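Local coordinates for malonate decarboxylase subunit alpha (Acinetobacter baumannii ATCC 17978, PDB 6MPR), which forms the alpha subunit of malonate decarboxylase, probably the transferase that moves acyl carrier protein from its acetyl thioester to malonate before decarboxylation, at residues 145-150 and 348-353; 170-175 and 195-200; 184-189 and 216-221. All coordinates share one frame; numbering follows the deposited sequence.

Contact 1: 145-150 and 348-353; sequences ELYSRL and SNRMMC
Tyr147 meets Arg350 and Met351 across two helices whose nearest CA atoms, those of Tyr147 and Met351, lie 7.9 Å apart. Along the first segment, Glu145 turns to another partner: its OE1 is hydrogen-bonded to Arg402 N and His403 ND1 of the second subunit. At Tyr147, CG lies anti to the carbonyl carbon (chi1 -50°), which sends the ring towards 348-353. The side chains of Tyr147 and Arg350 cross at about a right angle, with the hydroxyl at the aliphatic part of the arginine: Tyr147 OH is 3.2 Å from Arg350 CD, while Arg350 CG sits at the ring edge. Polar ends look elsewhere, Tyr147 OH bonding to Asp180 and Arg350 NH1 pairing with Glu179 and Asp180, so Asp180 serves both residues. Helix 143-149 follows strand 136-140, an outermost strand of the parallel sheet, and helix 350-359 precedes strand 363-366 of the eight-stranded mixed sheet; the contact therefore joins the two sheet-bearing halves of the chain. Met351 CB comes obliquely to the ring, 3.9 Å from Tyr147 CD2. Asn349 is the N-cap of helix 350-359, its OD1 accepting from Met352 N at 3.0 Å.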
ATOM      1  N   GLU A 145       2.178   1.728  -6.636  1.00 10.69           N
ATOM      2  CA  GLU A 145       1.181   1.482  -7.681  1.00  9.94           C
ATOM      3  C   GLU A 145       1.737   0.566  -8.765  1.00 11.35           C
ATOM      4  O   GLU A 145       1.067  -0.380  -9.207  1.00 10.12           O
ATOM      5  CB  GLU A 145       0.722   2.824  -8.271  1.00  8.01           C
ATOM      6  CG  GLU A 145      -0.263   2.753  -9.427  1.00  8.43           C
ATOM      7  CD  GLU A 145      -0.449   4.123 -10.086  1.00 12.31           C
ATOM      8  OE1 GLU A 145      -1.392   4.281 -10.892  1.00 11.62           O
ATOM      9  OE2 GLU A 145       0.379   5.031  -9.823  1.00 11.92           O
ATOM     10  N   LEU A 146       2.970   0.823  -9.203  1.00  8.53           N
ATOM     11  CA  LEU A 146       3.574  -0.038 -10.211  1.00  7.54           C
ATOM     12  C   LEU A 146       3.768  -1.451  -9.661  1.00 10.15           C
ATOM     13  O   LEU A 146       3.467  -2.432 -10.351  1.00  8.92           O
ATOM     14  CB  LEU A 146       4.903   0.565 -10.701  1.00  7.50           C
ATOM     15  CG  LEU A 146       5.632  -0.178 -11.827  1.00  8.01           C
ATOM     16  CD1 LEU A 146       4.803  -0.177 -13.093  1.00 10.32           C
ATOM     17  CD2 LEU A 146       6.994   0.439 -12.112  1.00 12.20           C
ATOM     18  N   TYR A 147       4.252  -1.586  -8.413  1.00  7.14           N
ATOM     19  CA  TYR A 147       4.396  -2.936  -7.854  1.00  7.00           C
ATOM     20  C   TYR A 147       3.062  -3.671  -7.853  1.00 10.58           C
ATOM     21  O   TYR A 147       3.012  -4.893  -8.054  1.00 11.39           O
ATOM     22  CB  TYR A 147       4.915  -2.923  -6.410  1.00 12.05           C
ATOM     23  CG  TYR A 147       6.148  -2.109  -6.108  1.00 11.77           C
ATOM     24  CD1 TYR A 147       7.092  -1.835  -7.082  1.00 11.24           C
ATOM     25  CD2 TYR A 147       6.369  -1.621  -4.805  1.00  8.42           C
ATOM     26  CE1 TYR A 147       8.205  -1.069  -6.795  1.00  7.85           C
ATOM     27  CE2 TYR A 147       7.475  -0.853  -4.510  1.00 12.51           C
ATOM     28  CZ  TYR A 147       8.391  -0.582  -5.507  1.00 13.06           C
ATOM     29  OH  TYR A 147       9.507   0.167  -5.236  1.00 13.40           O
ATOM     30  N   SER A 148       1.978  -2.952  -7.566  1.00 10.06           N
ATOM     31  CA  SER A 148       0.679  -3.598  -7.419  0.52  9.14           C
ATOM     32  C   SER A 148       0.175  -4.168  -8.737  1.00  8.58           C
ATOM     33  O   SER A 148      -0.557  -5.158  -8.729  1.00  8.25           O
ATOM     34  CB  SER A 148      -0.339  -2.612  -6.848  0.52  8.61           C
ATOM     35  OG  SER A 148      -0.819  -1.745  -7.861  0.52 10.02           O
ATOM     36  N   ARG A 149       0.549  -3.563  -9.864  1.00  8.47           N
ATOM     37  CA  ARG A 149       0.100  -4.071 -11.153  1.00 10.03           C
ATOM     38  C   ARG A 149       0.758  -5.388 -11.518  1.00  9.15           C
ATOM     39  O   ARG A 149       0.249  -6.089 -12.404  1.00  8.73           O
ATOM     40  CB  ARG A 149       0.370  -3.029 -12.239  1.00  8.45           C
ATOM     41  CG  ARG A 149      -0.456  -1.773 -12.036  1.00  8.64           C
ATOM     42  CD  ARG A 149      -0.374  -0.859 -13.234  1.00  8.94           C
ATOM     43  NE  ARG A 149      -1.085  -1.413 -14.383  1.00 10.18           N
ATOM     44  CZ  ARG A 149      -1.049  -0.885 -15.604  1.00 17.61           C
ATOM     45  NH1 ARG A 149      -0.297   0.177 -15.856  1.00 10.87           N
ATOM     46  NH2 ARG A 149      -1.735  -1.442 -16.592  1.00 14.64           N
ATOM     47  N   LEU A 150       1.859  -5.747 -10.844  1.00  7.93           N
ATOM     48  CA  LEU A 150       2.559  -6.998 -11.114  1.00  9.42           C
ATOM     49  C   LEU A 150       1.752  -8.247 -10.755  1.00  9.72           C
ATOM     50  O   LEU A 150       2.168  -9.347 -11.139  1.00  8.94           O
ATOM     51  CB  LEU A 150       3.901  -7.023 -10.363  1.00  9.46           C
ATOM     52  CG  LEU A 150       4.864  -5.863 -10.641  1.00 10.26           C
ATOM     53  CD1 LEU A 150       6.137  -6.054  -9.815  1.00 10.64           C
ATOM     54  CD2 LEU A 150       5.201  -5.748 -12.117  1.00  7.74           C
ATOM     55  N   SER A 348      16.131  -2.411   4.448  1.00 12.58           N
ATOM     56  CA  SER A 348      15.179  -1.523   3.810  1.00  9.85           C
ATOM     57  C   SER A 348      14.080  -2.348   3.155  1.00  9.62           C
ATOM     58  O   SER A 348      14.201  -3.561   2.959  1.00  9.94           O
ATOM     59  CB  SER A 348      15.864  -0.659   2.764  1.00 12.01           C
ATOM     60  OG  SER A 348      16.596  -1.472   1.874  1.00 12.23           O
ATOM     61  N   ASN A 349      12.985  -1.674   2.829  1.00  9.93           N
ATOM     62  CA  ASN A 349      11.880  -2.340   2.162  1.00  8.98           C
ATOM     63  C   ASN A 349      11.035  -1.219   1.560  1.00 10.54           C
ATOM     64  O   ASN A 349      10.236  -0.613   2.272  1.00  8.67           O
ATOM     65  CB  ASN A 349      11.096  -3.193   3.154  1.00  8.95           C
ATOM     66  CG  ASN A 349       9.983  -3.992   2.509  1.00 10.54           C
ATOM     67  OD1 ASN A 349       9.368  -3.555   1.533  1.00 11.03           O
ATOM     68  ND2 ASN A 349       9.700  -5.173   3.073  1.00  9.14           N
ATOM     69  N   ARG A 350      11.233  -0.940   0.266  1.00  8.62           N
ATOM     70  CA  ARG A 350      10.588   0.243  -0.310  1.00  8.96           C
ATOM     71  C   ARG A 350       9.071   0.095  -0.327  1.00  9.93           C
ATOM     72  O   ARG A 350       8.347   1.060  -0.039  1.00  8.59           O
ATOM     73  CB  ARG A 350      11.132   0.544  -1.718  1.00 11.49           C
ATOM     74  CG  ARG A 350      10.382   1.710  -2.419  1.00  8.89           C
ATOM     75  CD  ARG A 350      11.193   2.344  -3.556  1.00  8.51           C
ATOM     76  NE  ARG A 350      12.217   3.248  -3.031  1.00 12.49           N
ATOM     77  CZ  ARG A 350      13.528   3.028  -3.075  1.00 10.86           C
ATOM     78  NH1 ARG A 350      14.004   1.937  -3.652  1.00  9.51           N
ATOM     79  NH2 ARG A 350      14.378   3.908  -2.549  1.00 12.28           N
ATOM     80  N   MET A 351       8.561  -1.102  -0.624  1.00  8.19           N
ATOM     81  CA  MET A 351       7.110  -1.289  -0.609  0.56 10.07           C
ATOM     82  C   MET A 351       6.534  -1.028   0.779  1.00  9.41           C
ATOM     83  O   MET A 351       5.532  -0.308   0.927  1.00  7.71           O
ATOM     84  CB  MET A 351       6.731  -2.692  -1.081  0.56 11.10           C
ATOM     85  CG  MET A 351       5.230  -2.944  -0.920  0.56 10.64           C
ATOM     86  SD  MET A 351       4.468  -3.944  -2.193  0.56 35.17           S
ATOM     87  CE  MET A 351       4.727  -5.599  -1.592  0.56 36.79           C
ATOM     88  N   MET A 352       7.152  -1.601   1.817  1.00  9.03           N
ATOM     89  CA  MET A 352       6.615  -1.435   3.168  1.00 10.84           C
ATOM     90  C   MET A 352       6.734   0.005   3.642  1.00 11.04           C
ATOM     91  O   MET A 352       5.816   0.541   4.287  1.00  8.91           O
ATOM     92  CB  MET A 352       7.321  -2.397   4.124  1.00  8.08           C
ATOM     93  CG  MET A 352       6.849  -2.364   5.575  1.00 11.66           C
ATOM     94  SD  MET A 352       7.779  -3.608   6.513  1.00 16.05           S
ATOM     95  CE  MET A 352       6.983  -5.105   5.927  1.00 12.55           C
ATOM     96  N   CYS A 353       7.846   0.652   3.305  1.00  8.53           N
ATOM     97  CA  CYS A 353       8.064   2.021   3.740  1.00  9.54           C
ATOM     98  C   CYS A 353       7.124   2.980   3.017  1.00  8.25           C
ATOM     99  O   CYS A 353       6.570   3.890   3.635  1.00  8.95           O
ATOM    100  CB  CYS A 353       9.523   2.395   3.494  1.00  7.75           C
ATOM    101  SG  CYS A 353      10.097   3.786   4.440  1.00 10.51           S
TER

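Contact 2: 170-175 and 195-200; sequences GNIYTG and VIVQVN
This is an apolar packing contact between two sheets, made where Ile172 of the short strand 172-173 meets Val197 and Val199 of strand 194-199. The latter belongs to the eight-stranded parallel sheet, whereas 172-173 is an outermost strand of a small mixed sheet. The spacing rules out strand pairing: the closest CA atoms, those of Ile172 and Val199, are 8.0 Å apart, and no hydrogen bond crosses. Backbone bonding of 172-173 goes instead to Phe164 and Met165 on one hand and to Asp213 and Ile214 on the other.

Ile172 and Val197 reach for each other tip to tip. Ile172 CD1 settles over the branch point of the valine, 3.9 Å from Val197 CB, with Val197 CG1 and CG2 around it. The shorter arm of the isoleucine takes part too, Ile172 CG2 lying 3.9 Å from Val197 CG1. A bend at chi2 (-68°) turns CD1 to this position and leaves it 4.3 Å from Val199 CG1, a looser touch. Val197 and Val199 alternate with Gln198, whose CB points away from 170-175 and whose OE1 accepts from Leu75 N. Ala166 of the small sheet touches both Ile172 and Val199, and Val222 of the parallel sheet also meets Ile172. With methyl and methine carbons as the only groups meeting across these segments, cohesion comes from dispersion and from the burial of all three side chains, and carries little directional preference.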
ATOM      1  N   GLY A 170      20.747 -20.203  -4.828  1.00 14.31           N
ATOM      2  CA  GLY A 170      19.988 -19.032  -5.218  1.00 15.37           C
ATOM      3  C   GLY A 170      19.379 -18.235  -4.084  1.00 12.68           C
ATOM      4  O   GLY A 170      18.605 -17.313  -4.353  1.00 13.11           O
ATOM      5  N   ASN A 171      19.675 -18.572  -2.829  1.00 13.05           N
ATOM      6  CA  ASN A 171      19.359 -17.664  -1.728  1.00 12.81           C
ATOM      7  C   ASN A 171      20.129 -16.356  -1.902  1.00 10.03           C
ATOM      8  O   ASN A 171      21.324 -16.372  -2.197  1.00 12.29           O
ATOM      9  CB  ASN A 171      19.731 -18.300  -0.388  1.00 13.01           C
ATOM     10  CG  ASN A 171      18.871 -19.497  -0.040  1.00 16.01           C
ATOM     11  OD1 ASN A 171      17.657 -19.369   0.148  1.00 15.88           O
ATOM     12  ND2 ASN A 171      19.504 -20.665   0.093  1.00 15.42           N
ATOM     13  N   ILE A 172      19.455 -15.216  -1.704  1.00 11.01           N
ATOM     14  CA  ILE A 172      20.056 -13.913  -1.955  1.00 15.29           C
ATOM     15  C   ILE A 172      20.112 -13.120  -0.661  1.00 14.21           C
ATOM     16  O   ILE A 172      19.126 -13.039   0.079  1.00 11.63           O
ATOM     17  CB  ILE A 172      19.291 -13.094  -3.023  1.00 11.49           C
ATOM     18  CG1 ILE A 172      18.903 -13.957  -4.229  1.00 12.63           C
ATOM     19  CG2 ILE A 172      20.161 -11.927  -3.478  1.00  9.41           C
ATOM     20  CD1 ILE A 172      20.087 -14.417  -5.071  1.00 12.04           C
ATOM     21  N   TYR A 173      21.253 -12.493  -0.419  1.00 10.16           N
ATOM     22  CA  TYR A 173      21.381 -11.444   0.585  1.00  9.27           C
ATOM     23  C   TYR A 173      21.352 -10.097  -0.129  1.00 11.35           C
ATOM     24  O   TYR A 173      22.215  -9.827  -0.972  1.00 13.48           O
ATOM     25  CB  TYR A 173      22.672 -11.615   1.382  1.00  9.79           C
ATOM     26  CG  TYR A 173      22.972 -10.461   2.313  1.00  9.75           C
ATOM     27  CD1 TYR A 173      22.091 -10.129   3.327  1.00 11.91           C
ATOM     28  CD2 TYR A 173      24.121  -9.689   2.155  1.00 11.92           C
ATOM     29  CE1 TYR A 173      22.350  -9.060   4.174  1.00 14.40           C
ATOM     30  CE2 TYR A 173      24.394  -8.621   2.990  1.00 15.03           C
ATOM     31  CZ  TYR A 173      23.502  -8.315   4.004  1.00 15.18           C
ATOM     32  OH  TYR A 173      23.752  -7.252   4.841  1.00 15.54           O
ATOM     33  N   THR A 174      20.333  -9.274   0.166  1.00  8.49           N
ATOM     34  CA  THR A 174      20.238  -7.925  -0.388  1.00  8.52           C
ATOM     35  C   THR A 174      20.528  -6.818   0.628  1.00 13.52           C
ATOM     36  O   THR A 174      20.852  -5.693   0.222  1.00 13.12           O
ATOM     37  CB  THR A 174      18.844  -7.694  -1.002  1.00  9.91           C
ATOM     38  OG1 THR A 174      17.820  -8.011  -0.047  1.00 13.08           O
ATOM     39  CG2 THR A 174      18.637  -8.573  -2.216  1.00 12.36           C
ATOM     40  N   GLY A 175      20.390  -7.096   1.927  1.00 11.71           N
ATOM     41  CA  GLY A 175      20.919  -6.239   2.971  1.00 14.34           C
ATOM     42  C   GLY A 175      20.332  -4.839   3.007  1.00 11.72           C
ATOM     43  O   GLY A 175      19.127  -4.632   2.796  1.00 14.60           O
ATOM     44  N   VAL A 195      13.407 -15.472 -12.830  1.00 13.62           N
ATOM     45  CA  VAL A 195      14.043 -14.500 -11.940  1.00 10.15           C
ATOM     46  C   VAL A 195      15.546 -14.727 -12.032  1.00 13.75           C
ATOM     47  O   VAL A 195      16.034 -15.825 -11.739  1.00 11.98           O
ATOM     48  CB  VAL A 195      13.530 -14.646 -10.497  1.00 10.35           C
ATOM     49  CG1 VAL A 195      14.276 -13.725  -9.502  1.00 10.10           C
ATOM     50  CG2 VAL A 195      12.000 -14.362 -10.428  1.00 11.60           C
ATOM     51  N   ILE A 196      16.275 -13.699 -12.457  1.00 10.38           N
ATOM     52  CA  ILE A 196      17.730 -13.734 -12.545  1.00  9.17           C
ATOM     53  C   ILE A 196      18.275 -12.637 -11.650  1.00 14.47           C
ATOM     54  O   ILE A 196      17.891 -11.475 -11.797  1.00 11.97           O
ATOM     55  CB  ILE A 196      18.222 -13.534 -13.988  1.00 13.62           C
ATOM     56  CG1 ILE A 196      17.618 -14.596 -14.910  1.00 17.94           C
ATOM     57  CG2 ILE A 196      19.754 -13.559 -14.032  1.00 13.11           C
ATOM     58  CD1 ILE A 196      17.604 -14.187 -16.341  1.00 16.69           C
ATOM     59  N   VAL A 197      19.186 -12.992 -10.746  1.00 13.45           N
ATOM     60  CA  VAL A 197      19.753 -12.041  -9.789  1.00 12.65           C
ATOM     61  C   VAL A 197      21.263 -11.961 -10.011  1.00 13.43           C
ATOM     62  O   VAL A 197      21.979 -12.958  -9.854  1.00 11.95           O
ATOM     63  CB  VAL A 197      19.434 -12.429  -8.334  1.00  9.90           C
ATOM     64  CG1 VAL A 197      19.872 -11.323  -7.370  1.00 12.59           C
ATOM     65  CG2 VAL A 197      17.935 -12.712  -8.173  1.00 12.22           C
ATOM     66  N   GLN A 198      21.756 -10.773 -10.345  1.00  9.60           N
ATOM     67  CA  GLN A 198      23.197 -10.559 -10.297  1.00  9.74           C
ATOM     68  C   GLN A 198      23.631 -10.306  -8.852  1.00  9.69           C
ATOM     69  O   GLN A 198      22.935  -9.626  -8.090  1.00 11.16           O
ATOM     70  CB  GLN A 198      23.606  -9.392 -11.202  1.00 11.45           C
ATOM     71  CG  GLN A 198      23.068  -8.020 -10.751  1.00 10.88           C
ATOM     72  CD  GLN A 198      23.850  -6.889 -11.363  1.00 10.78           C
ATOM     73  OE1 GLN A 198      23.586  -6.480 -12.494  1.00 11.39           O
ATOM     74  NE2 GLN A 198      24.832  -6.374 -10.621  1.00 13.44           N
ATOM     75  N   VAL A 199      24.775 -10.878  -8.463  1.00 11.57           N
ATOM     76  CA  VAL A 199      25.302 -10.664  -7.117  1.00 10.22           C
ATOM     77  C   VAL A 199      26.753 -10.216  -7.181  1.00 14.43           C
ATOM     78  O   VAL A 199      27.494 -10.554  -8.111  1.00 13.02           O
ATOM     79  CB  VAL A 199      25.176 -11.914  -6.208  1.00 10.35           C
ATOM     80  CG1 VAL A 199      23.702 -12.228  -5.945  1.00 14.81           C
ATOM     81  CG2 VAL A 199      25.902 -13.123  -6.809  1.00 14.74           C
ATOM     82  N   ASN A 200      27.162  -9.461  -6.158  1.00 11.25           N
ATOM     83  CA  ASN A 200      28.552  -9.022  -6.070  1.00 13.09           C
ATOM     84  C   ASN A 200      29.488 -10.184  -5.774  1.00 17.22           C
ATOM     85  O   ASN A 200      30.624 -10.199  -6.263  1.00 16.98           O
ATOM     86  CB  ASN A 200      28.721  -7.953  -4.991  1.00 11.49           C
ATOM     87  CG  ASN A 200      27.995  -6.672  -5.327  1.00 13.31           C
ATOM     88  OD1 ASN A 200      27.471  -6.514  -6.434  1.00 11.67           O
ATOM     89  ND2 ASN A 200      27.955  -5.751  -4.380  1.00 14.19           N
TER

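Contact 3: 184-189 and 216-221; sequences LIEPAA and ASWVDY
Trp218 loses the most surface here, and the helix residues Ala189 and Ile185 pack against its base. The closest backbones are those of Ala189 and Trp218, with CA atoms 4.8 Å apart. At that spacing Ala189 CB fits against the main chain as well as the side chain: it lies 3.5 Å from Trp218 O and 3.7 Å from Trp218 CB. Ile185, one helical turn earlier, presents CG2 at the edge of the indole, near its plane, 3.9 Å from Trp218 CB. Its CG2 is anti to the backbone N, with CG1 beside that nitrogen; this rotation (chi1 -69°) turns the short branch, not CG1, to the tryptophan.

The six-membered end of the indole slants across to Glu186. There Trp218 CZ3 touches Glu186 CB at 3.9 Å, and Trp218 CH2 approaches Glu186 OE1 obliquely, with carboxylate and ring planes 58° apart. This is van der Waals contact; the charge of Glu186 is met by Arg347 of the second subunit, which also packs on Trp218. Phe190 adds an edge-to-face ring contact.

Helix 181-189 lies in the beta-alpha-beta connection between the neighbouring parallel strands 158-163 and 194-199. Ile185 touches both strands, while Trp218 belongs to the 3-10 turn leading to strand 221-224, the next strand of the sheet. No direct hydrogen bond joins the segments. A water donates to Ala189 O and to Ser217 O, each at 3.0 Å, bridging carbonyls that cannot bond to each other. The chemistry is thus divided: a largely apolar interior of close carbon packing that also takes in the Trp218 carbonyl, a carboxylate flank paired across the subunit interface, and a water-mediated link between main chains.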
ATOM      1  N   LEU A 184       9.251  -6.918  -6.363  1.00  9.31           N
ATOM      2  CA  LEU A 184       9.370  -7.189  -7.796  1.00  8.46           C
ATOM      3  C   LEU A 184       9.496  -8.681  -8.077  1.00 11.07           C
ATOM      4  O   LEU A 184       9.013  -9.167  -9.111  1.00 10.50           O
ATOM      5  CB  LEU A 184      10.587  -6.456  -8.374  1.00  9.17           C
ATOM      6  CG  LEU A 184      10.663  -4.940  -8.196  1.00  8.66           C
ATOM      7  CD1 LEU A 184      11.998  -4.396  -8.714  1.00 10.94           C
ATOM      8  CD2 LEU A 184       9.478  -4.244  -8.863  1.00  8.33           C
ATOM      9  N   ILE A 185      10.189  -9.420  -7.201  1.00  7.74           N
ATOM     10  CA  ILE A 185      10.479 -10.822  -7.488  1.00  9.10           C
ATOM     11  C   ILE A 185       9.278 -11.711  -7.215  1.00  9.46           C
ATOM     12  O   ILE A 185       8.981 -12.611  -8.010  1.00 10.34           O
ATOM     13  CB  ILE A 185      11.711 -11.275  -6.682  1.00 12.50           C
ATOM     14  CG1 ILE A 185      12.964 -10.579  -7.231  1.00 13.85           C
ATOM     15  CG2 ILE A 185      11.858 -12.795  -6.732  1.00 13.83           C
ATOM     16  CD1 ILE A 185      14.211 -10.804  -6.380  1.00 11.23           C
ATOM     17  N   GLU A 186       8.581 -11.502  -6.089  1.00  8.45           N
ATOM     18  CA  GLU A 186       7.506 -12.422  -5.718  1.00  8.99           C
ATOM     19  C   GLU A 186       6.482 -12.637  -6.826  1.00 10.52           C
ATOM     20  O   GLU A 186       6.127 -13.796  -7.082  1.00 10.43           O
ATOM     21  CB  GLU A 186       6.824 -11.966  -4.422  1.00 10.43           C
ATOM     22  CG  GLU A 186       5.604 -12.818  -4.096  1.00 12.51           C
ATOM     23  CD  GLU A 186       5.059 -12.593  -2.699  1.00 11.37           C
ATOM     24  OE1 GLU A 186       5.770 -11.979  -1.857  1.00 13.17           O
ATOM     25  OE2 GLU A 186       3.914 -13.059  -2.447  1.00 11.90           O
ATOM     26  N   PRO A 187       5.976 -11.606  -7.521  1.00  9.68           N
ATOM     27  CA  PRO A 187       4.978 -11.875  -8.577  1.00  9.70           C
ATOM     28  C   PRO A 187       5.458 -12.835  -9.654  1.00 13.17           C
ATOM     29  O   PRO A 187       4.677 -13.669 -10.133  1.00 12.65           O
ATOM     30  CB  PRO A 187       4.700 -10.475  -9.147  1.00  7.75           C
ATOM     31  CG  PRO A 187       4.878  -9.572  -7.949  1.00  8.79           C
ATOM     32  CD  PRO A 187       6.111 -10.163  -7.261  1.00  9.78           C
ATOM     33  N   ALA A 188       6.732 -12.749 -10.041  1.00  9.15           N
ATOM     34  CA  ALA A 188       7.293 -13.657 -11.040  1.00  9.47           C
ATOM     35  C   ALA A 188       7.563 -15.039 -10.465  1.00 11.55           C
ATOM     36  O   ALA A 188       7.343 -16.057 -11.136  1.00 12.50           O
ATOM     37  CB  ALA A 188       8.595 -13.082 -11.590  1.00  9.03           C
ATOM     38  N   ALA A 189       8.065 -15.084  -9.236  1.00  9.04           N
ATOM     39  CA  ALA A 189       8.426 -16.354  -8.628  1.00  9.68           C
ATOM     40  C   ALA A 189       7.208 -17.254  -8.485  1.00 12.46           C
ATOM     41  O   ALA A 189       7.342 -18.482  -8.477  1.00 12.59           O
ATOM     42  CB  ALA A 189       9.089 -16.107  -7.272  1.00 12.37           C
ATOM     43  N   ALA A 216      15.818 -19.096  -2.003  1.00 14.90           N
ATOM     44  CA  ALA A 216      16.249 -19.812  -3.200  1.00 11.62           C
ATOM     45  C   ALA A 216      15.076 -20.219  -4.092  1.00 16.94           C
ATOM     46  O   ALA A 216      15.193 -20.224  -5.322  1.00 16.16           O
ATOM     47  CB  ALA A 216      17.052 -21.046  -2.779  1.00 14.04           C
ATOM     48  N   SER A 217      13.946 -20.596  -3.501  1.00 18.08           N
ATOM     49  CA  SER A 217      12.869 -21.066  -4.362  1.00 18.65           C
ATOM     50  C   SER A 217      12.228 -19.940  -5.176  1.00 19.73           C
ATOM     51  O   SER A 217      11.481 -20.230  -6.117  1.00 19.92           O
ATOM     52  CB  SER A 217      11.819 -21.797  -3.535  1.00 26.27           C
ATOM     53  OG  SER A 217      11.199 -20.917  -2.620  1.00 22.80           O
ATOM     54  N   TRP A 218      12.516 -18.668  -4.866  1.00 14.96           N
ATOM     55  CA  TRP A 218      12.033 -17.569  -5.702  1.00 14.96           C
ATOM     56  C   TRP A 218      12.944 -17.266  -6.884  1.00 15.33           C
ATOM     57  O   TRP A 218      12.548 -16.493  -7.767  1.00 17.13           O
ATOM     58  CB  TRP A 218      11.883 -16.272  -4.885  1.00 12.46           C
ATOM     59  CG  TRP A 218      10.934 -16.357  -3.739  1.00 17.26           C
ATOM     60  CD1 TRP A 218      10.416 -17.493  -3.163  1.00 18.01           C
ATOM     61  CD2 TRP A 218      10.391 -15.253  -3.004  1.00 17.89           C
ATOM     62  NE1 TRP A 218       9.594 -17.153  -2.111  1.00 24.07           N
ATOM     63  CE2 TRP A 218       9.558 -15.788  -1.998  1.00 19.10           C
ATOM     64  CE3 TRP A 218      10.531 -13.866  -3.099  1.00 13.67           C
ATOM     65  CZ2 TRP A 218       8.875 -14.983  -1.089  1.00 17.24           C
ATOM     66  CZ3 TRP A 218       9.833 -13.071  -2.202  1.00 13.32           C
ATOM     67  CH2 TRP A 218       9.018 -13.635  -1.218  1.00 16.10           C
ATOM     68  N   VAL A 219      14.144 -17.844  -6.926  1.00 11.07           N
ATOM     69  CA  VAL A 219      15.197 -17.438  -7.848  1.00 13.63           C
ATOM     70  C   VAL A 219      15.454 -18.577  -8.831  1.00 16.05           C
ATOM     71  O   VAL A 219      15.598 -19.733  -8.423  1.00 15.19           O
ATOM     72  CB  VAL A 219      16.479 -17.074  -7.073  1.00 13.61           C
ATOM     73  CG1 VAL A 219      17.632 -16.759  -8.032  1.00 16.35           C
ATOM     74  CG2 VAL A 219      16.220 -15.895  -6.116  1.00 13.34           C
ATOM     75  N   ASP A 220      15.542 -18.255 -10.120  1.00 11.69           N
ATOM     76  CA  ASP A 220      15.922 -19.306 -11.063  1.00 11.58           C
ATOM     77  C   ASP A 220      17.420 -19.331 -11.353  1.00 16.36           C
ATOM     78  O   ASP A 220      18.009 -20.418 -11.454  1.00 15.02           O
ATOM     79  CB  ASP A 220      15.117 -19.152 -12.352  1.00 14.57           C
ATOM     80  CG  ASP A 220      13.645 -19.263 -12.090  1.00 17.07           C
ATOM     81  OD1 ASP A 220      13.196 -20.367 -11.695  1.00 18.55           O
ATOM     82  OD2 ASP A 220      12.950 -18.232 -12.208  1.00 14.56           O
ATOM     83  N   TYR A 221      18.063 -18.168 -11.459  1.00 14.03           N
ATOM     84  CA  TYR A 221      19.492 -18.129 -11.736  1.00 18.05           C
ATOM     85  C   TYR A 221      20.152 -16.969 -11.014  1.00 12.37           C
ATOM     86  O   TYR A 221      19.530 -15.927 -10.781  1.00 14.18           O
ATOM     87  CB  TYR A 221      19.793 -17.979 -13.223  1.00 10.77           C
ATOM     88  CG  TYR A 221      19.328 -19.137 -14.065  1.00 12.59           C
ATOM     89  CD1 TYR A 221      20.096 -20.292 -14.194  1.00 11.71           C
ATOM     90  CD2 TYR A 221      18.125 -19.063 -14.733  1.00 18.43           C
ATOM     91  CE1 TYR A 221      19.652 -21.366 -14.985  1.00 13.39           C
ATOM     92  CE2 TYR A 221      17.676 -20.107 -15.513  1.00 18.77           C
ATOM     93  CZ  TYR A 221      18.436 -21.256 -15.634  1.00 18.85           C
ATOM     94  OH  TYR A 221      17.959 -22.272 -16.433  1.00 17.60           O
TER
HETATM   95  O   HOH W   1       8.452 -20.382  -6.392  1.00 17.93           O

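Overall arrangement
Contacts 2 and 3 are closest, with centres about 10 Å apart, and are joined at strand 194-199 of contact 2, where Val195 N lies 2.9 Å from Asp220 OD2; Asn171 OD1 also lies 2.8 Å from Ala216 N, and both are probable hydrogen bonds. Their segments alternate along the chain. Contact 1 is farther off, its centre about 15 Å from that of contact 3 and about 18 Å from that of contact 2; helix 181-189 meets it through Leu184 CD2, 3.8 Å from Tyr147 CD1. Contacts 1 and 3 are also linked across the subunit interface, where Asn349 ND2 bonds to Glu186 OE2 of the second subunit. Contact 2 touches no other chain.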